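PDB 1NE2: hypothetical protein ta1320 from Thermoplasma acidophilum, which is of unknown function but has the fold of AdoMet-dependent methyltransferases and may act as a transferase. Local coordinates for residues B[92-95]-B[96-99]; B[81-84]-B[85-88]. One frame throughout, in Å; residues are numbered along the deposited sequence.

Contact 1. Residues B[92-95]-B[96-99]; sequences RNCG and GVNF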
ATOM      1  N   ARG B  92      12.131 -13.438   1.494  1.00 27.10           N
ATOM      2  CA  ARG B  92      13.359 -13.754   0.785  1.00 30.95           C
ATOM      3  C   ARG B  92      13.111 -13.802  -0.714  1.00 29.96           C
ATOM      4  O   ARG B  92      14.019 -13.540  -1.503  1.00 31.56           O
ATOM      5  CB  ARG B  92      13.923 -15.095   1.245  1.00 31.29           C
ATOM      6  CG  ARG B  92      14.368 -15.104   2.683  1.00 36.20           C
ATOM      7  CD  ARG B  92      15.278 -16.280   2.934  1.00 38.27           C
ATOM      8  NE  ARG B  92      15.519 -16.477   4.354  1.00 41.25           N
ATOM      9  CZ  ARG B  92      16.334 -17.402   4.844  1.00 38.76           C
ATOM     10  NH1 ARG B  92      16.989 -18.209   4.021  1.00 38.45           N
ATOM     11  NH2 ARG B  92      16.484 -17.522   6.155  1.00 39.29           N
ATOM     12  N   ASN B  93      11.886 -14.137  -1.111  1.00 30.04           N
ATOM     13  CA  ASN B  93      11.565 -14.202  -2.531  1.00 29.37           C
ATOM     14  C   ASN B  93      11.559 -12.822  -3.173  1.00 30.44           C
ATOM     15  O   ASN B  93      12.033 -12.656  -4.298  1.00 29.91           O
ATOM     16  CB  ASN B  93      10.221 -14.897  -2.758  1.00 29.46           C
ATOM     17  CG  ASN B  93      10.329 -16.406  -2.659  1.00 30.06           C
ATOM     18  OD1 ASN B  93      11.384 -16.977  -2.943  1.00 30.63           O
ATOM     19  ND2 ASN B  93       9.239 -17.061  -2.277  1.00 28.59           N
ATOM     20  N   CYS B  94      11.019 -11.833  -2.468  1.00 28.02           N
ATOM     21  CA  CYS B  94      10.991 -10.473  -2.992  1.00 27.24           C
ATOM     22  C   CYS B  94      10.944  -9.425  -1.886  1.00 29.22           C
ATOM     23  O   CYS B  94       9.877  -9.045  -1.405  1.00 28.17           O
ATOM     24  CB  CYS B  94       9.819 -10.294  -3.971  1.00 27.34           C
ATOM     25  SG  CYS B  94       8.140 -10.689  -3.376  1.00 28.09           S
ATOM     26  N   GLY B  95      12.123  -8.943  -1.504  1.00 28.86           N
ATOM     27  CA  GLY B  95      12.230  -7.959  -0.440  1.00 29.12           C
ATOM     28  C   GLY B  95      11.567  -6.611  -0.663  1.00 27.28           C
ATOM     29  O   GLY B  95      11.308  -5.887   0.299  1.00 28.34           O
ATOM     30  N   GLY B  96      11.296  -6.269  -1.919  1.00 26.30           N
ATOM     31  CA  GLY B  96      10.668  -4.993  -2.218  1.00 24.79           C
ATOM     32  C   GLY B  96       9.214  -4.920  -1.791  1.00 23.09           C
ATOM     33  O   GLY B  96       8.612  -3.844  -1.766  1.00 23.41           O
ATOM     34  N   VAL B  97       8.644  -6.071  -1.458  1.00 20.26           N
ATOM     35  CA  VAL B  97       7.252  -6.144  -1.035  1.00 18.48           C
ATOM     36  C   VAL B  97       7.107  -6.007   0.475  1.00 19.30           C
ATOM     37  O   VAL B  97       7.937  -6.508   1.241  1.00 19.71           O
ATOM     38  CB  VAL B  97       6.618  -7.480  -1.457  1.00 18.23           C
ATOM     39  CG1 VAL B  97       5.273  -7.665  -0.767  1.00 19.49           C
ATOM     40  CG2 VAL B  97       6.454  -7.522  -2.975  1.00 21.32           C
ATOM     41  N   ASN B  98       6.048  -5.323   0.892  1.00 16.04           N
ATOM     42  CA  ASN B  98       5.757  -5.126   2.303  1.00 17.51           C
ATOM     43  C   ASN B  98       5.012  -6.355   2.836  1.00 17.91           C
ATOM     44  O   ASN B  98       3.780  -6.391   2.848  1.00 17.27           O
ATOM     45  CB  ASN B  98       4.915  -3.851   2.474  1.00 15.98           C
ATOM     46  CG  ASN B  98       4.451  -3.635   3.904  1.00 17.96           C
ATOM     47  OD1 ASN B  98       5.159  -3.968   4.863  1.00 14.82           O
ATOM     48  ND2 ASN B  98       3.260  -3.061   4.056  1.00 18.56           N
ATOM     49  N   PHE B  99       5.770  -7.369   3.258  1.00 17.33           N
ATOM     50  CA  PHE B  99       5.193  -8.598   3.803  1.00 18.05           C
ATOM     51  C   PHE B  99       4.969  -8.488   5.306  1.00 19.87           C
ATOM     52  O   PHE B  99       5.761  -7.878   6.020  1.00 19.49           O
ATOM     53  CB  PHE B  99       6.116  -9.791   3.539  1.00 18.81           C
ATOM     54  CG  PHE B  99       6.082 -10.287   2.125  1.00 18.38           C
ATOM     55  CD1 PHE B  99       4.962 -10.953   1.632  1.00 16.79           C
ATOM     56  CD2 PHE B  99       7.181 -10.113   1.291  1.00 18.30           C
ATOM     57  CE1 PHE B  99       4.942 -11.439   0.329  1.00 19.79           C
ATOM     58  CE2 PHE B  99       7.169 -10.594  -0.013  1.00 19.92           C
ATOM     59  CZ  PHE B  99       6.050 -11.260  -0.495  1.00 18.87           C
TER

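Contact 2. Residues B[81-84]-B[85-88]; sequences DIDP and DAIE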
ATOM      1  N   ASP B  81      -0.143 -12.989   5.544  1.00 19.43           N
ATOM      2  CA  ASP B  81      -0.499 -14.388   5.716  1.00 19.76           C
ATOM      3  C   ASP B  81      -0.495 -14.625   7.215  1.00 21.18           C
ATOM      4  O   ASP B  81       0.221 -13.953   7.953  1.00 19.21           O
ATOM      5  CB  ASP B  81       0.533 -15.312   5.063  1.00 18.92           C
ATOM      6  CG  ASP B  81      -0.016 -16.707   4.816  1.00 24.90           C
ATOM      7  OD1 ASP B  81      -0.526 -16.950   3.705  1.00 23.19           O
ATOM      8  OD2 ASP B  81       0.040 -17.558   5.736  1.00 26.60           O
ATOM      9  N   ILE B  82      -1.292 -15.582   7.663  1.00 22.75           N
ATOM     10  CA  ILE B  82      -1.359 -15.885   9.082  1.00 28.78           C
ATOM     11  C   ILE B  82      -0.144 -16.703   9.515  1.00 28.93           C
ATOM     12  O   ILE B  82       0.231 -16.694  10.688  1.00 28.53           O
ATOM     13  CB  ILE B  82      -2.641 -16.677   9.407  1.00 29.12           C
ATOM     14  CG1 ILE B  82      -2.765 -16.877  10.922  1.00 33.45           C
ATOM     15  CG2 ILE B  82      -2.623 -18.010   8.678  1.00 29.65           C
ATOM     16  CD1 ILE B  82      -2.884 -15.584  11.700  1.00 34.40           C
ATOM     17  N   ASP B  83       0.474 -17.390   8.558  1.00 26.12           N
ATOM     18  CA  ASP B  83       1.629 -18.248   8.826  1.00 27.49           C
ATOM     19  C   ASP B  83       2.980 -17.537   8.757  1.00 26.58           C
ATOM     20  O   ASP B  83       3.410 -17.103   7.689  1.00 23.02           O
ATOM     21  CB  ASP B  83       1.623 -19.420   7.844  1.00 29.90           C
ATOM     22  CG  ASP B  83       2.691 -20.454   8.154  1.00 34.85           C
ATOM     23  OD1 ASP B  83       2.782 -21.448   7.405  1.00 38.42           O
ATOM     24  OD2 ASP B  83       3.434 -20.279   9.141  1.00 37.26           O
ATOM     25  N   PRO B  84       3.682 -17.427   9.899  1.00 24.31           N
ATOM     26  CA  PRO B  84       4.987 -16.757   9.904  1.00 23.83           C
ATOM     27  C   PRO B  84       6.046 -17.456   9.053  1.00 23.98           C
ATOM     28  O   PRO B  84       6.966 -16.817   8.551  1.00 23.64           O
ATOM     29  CB  PRO B  84       5.351 -16.720  11.389  1.00 26.52           C
ATOM     30  CG  PRO B  84       4.678 -17.944  11.926  1.00 29.11           C
ATOM     31  CD  PRO B  84       3.329 -17.893  11.251  1.00 27.48           C
ATOM     32  N   ASP B  85       5.929 -18.770   8.895  1.00 23.74           N
ATOM     33  CA  ASP B  85       6.896 -19.498   8.081  1.00 26.68           C
ATOM     34  C   ASP B  85       6.731 -19.100   6.618  1.00 26.98           C
ATOM     35  O   ASP B  85       7.712 -18.965   5.885  1.00 25.33           O
ATOM     36  CB  ASP B  85       6.710 -21.009   8.246  1.00 29.99           C
ATOM     37  CG  ASP B  85       7.193 -21.508   9.594  1.00 37.49           C
ATOM     38  OD1 ASP B  85       8.389 -21.318   9.901  1.00 39.39           O
ATOM     39  OD2 ASP B  85       6.381 -22.090  10.346  1.00 42.26           O
ATOM     40  N   ALA B  86       5.486 -18.901   6.197  1.00 25.59           N
ATOM     41  CA  ALA B  86       5.225 -18.498   4.823  1.00 25.92           C
ATOM     42  C   ALA B  86       5.822 -17.108   4.576  1.00 23.09           C
ATOM     43  O   ALA B  86       6.488 -16.879   3.567  1.00 24.89           O
ATOM     44  CB  ALA B  86       3.721 -18.483   4.553  1.00 27.43           C
ATOM     45  N   ILE B  87       5.591 -16.189   5.508  1.00 23.12           N
ATOM     46  CA  ILE B  87       6.101 -14.828   5.371  1.00 21.76           C
ATOM     47  C   ILE B  87       7.626 -14.797   5.346  1.00 23.03           C
ATOM     48  O   ILE B  87       8.230 -14.022   4.602  1.00 23.11           O
ATOM     49  CB  ILE B  87       5.566 -13.922   6.505  1.00 19.58           C
ATOM     50  CG1 ILE B  87       4.051 -13.733   6.342  1.00 22.29           C
ATOM     51  CG2 ILE B  87       6.271 -12.571   6.490  1.00 21.79           C
ATOM     52  CD1 ILE B  87       3.626 -13.154   4.975  1.00 22.25           C
ATOM     53  N   GLU B  88       8.249 -15.650   6.152  1.00 22.80           N
ATOM     54  CA  GLU B  88       9.703 -15.712   6.188  1.00 25.18           C
ATOM     55  C   GLU B  88      10.224 -16.072   4.798  1.00 24.33           C
ATOM     56  O   GLU B  88      11.196 -15.488   4.323  1.00 27.25           O
ATOM     57  CB  GLU B  88      10.154 -16.751   7.223  1.00 30.00           C
ATOM     58  CG  GLU B  88      11.650 -16.771   7.509  1.00 34.29           C
ATOM     59  CD  GLU B  88      12.459 -17.409   6.397  1.00 38.75           C
ATOM     60  OE1 GLU B  88      12.135 -18.551   6.003  1.00 40.79           O
ATOM     61  OE2 GLU B  88      13.423 -16.775   5.923  1.00 43.90           O
TER

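Contact 1. Residues B[92-95]-B[96-99]
The carbonyl oxygen of C94 takes a hydrogen bond from the backbone N of V97, with C94 O and V97 N 3.2 Å apart. The bond is nearly straight at the hydrogen (164°), but the donor stands 44° out of the carbonyl plane. The same C94 O also lies at the edge of the F99 ring, 3.4 Å from F99 CE2 and near the ring plane.

A chi1 of 56° folds the C94 sulfur back over its own backbone, flanked by N and C. C94 SG meets the ring at its edge, 3.5 Å from F99 CE2. C94 SG also touches V97 CG2, at 3.6 Å. The other methyl of V97, CG1, lies over the centre of one face of the F99 ring, 3.5 Å above the plane. The F99 ring thus has a methyl on a face and a sulfur at its edge. A disulfide from C94 to C67 ties this corner to helix 64-71.

Helix 84-93 ends just before C94. The type I beta turn C94-V97, with G95 and G96 at its middle, leads into strand 98-101 and completes a beta-alpha-beta unit of the Rossmann-like sheet.

Contact 2. Residues B[81-84]-B[85-88]
Chi1 of D83 is -173°, which puts CG opposite the backbone N and beside the carbonyl carbon, where the carboxylate meets the first turn of helix 84-93. D81 has a similar chi1, -161°, and its carboxylate reaches along the loop to the backbone of D83.

D83 is the N-cap. Its OD2 accepts from the backbone N of D85, with D83 OD2 and D85 N 2.9 Å apart. The N-H comes from above the carboxylate plane, 59° out of it. The D85 carboxylate is close by, with D83 OD2 and D85 OD2 3.7 Å apart and the two planes almost perpendicular. These like charges probably disfavour each other, while the helix N-terminus should favour both.

The cap residue is itself held. D83 N donates to D81 OD2 over 2.9 Å, using the anti lone pair of that oxygen. This closes an Asx turn. The other oxygen, D81 OD1, accepts from the backbone N of G61, so both carboxylate oxygens of D81 have a backbone N-H partner.

The helix then starts its regular bonding. I87 N donates to D83 O in the carbonyl plane at 3.2 Å, and A86 N adds a weak bond to the same oxygen. E88 N donates to P84 O at 3.0 Å.

I87 makes the buried contact. I87 CD1 packs against D81 CB at 3.8 Å, and I87 also rests on F99 and V101 of strand 98-101. Separately, A86 CB lies 4.0 Å from D83 CB.

D81 ends the second strand, where class I methyltransferases commonly carry an acidic residue for the AdoMet ribose; a similar role here is possible but inferred. The strand-turn-helix joint fits that Rossmann-like fold, with an Asx turn leading into an N-capped helix.

Contact 2 comes first along the chain and contact 1 follows it. They lie at the two ends of helix 84-93, with their centres about 12 Å apart. Contact 2 carries the chain from strand 76-81 into the helix. Contact 1 carries it out of the helix into strand 98-101, an outermost strand of the sheet within this chain. Together they bound one beta-alpha-beta crossover. They also touch directly, where F99 CB packs 4.1 Å from I87 CG2 between the helix and strand 98-101. Contact 2 sits beside the glycine-rich loop after strand 54-58, at the probable cofactor end. In contact 1, the exit turn holds the disulfide, and N98 meets the second subunit.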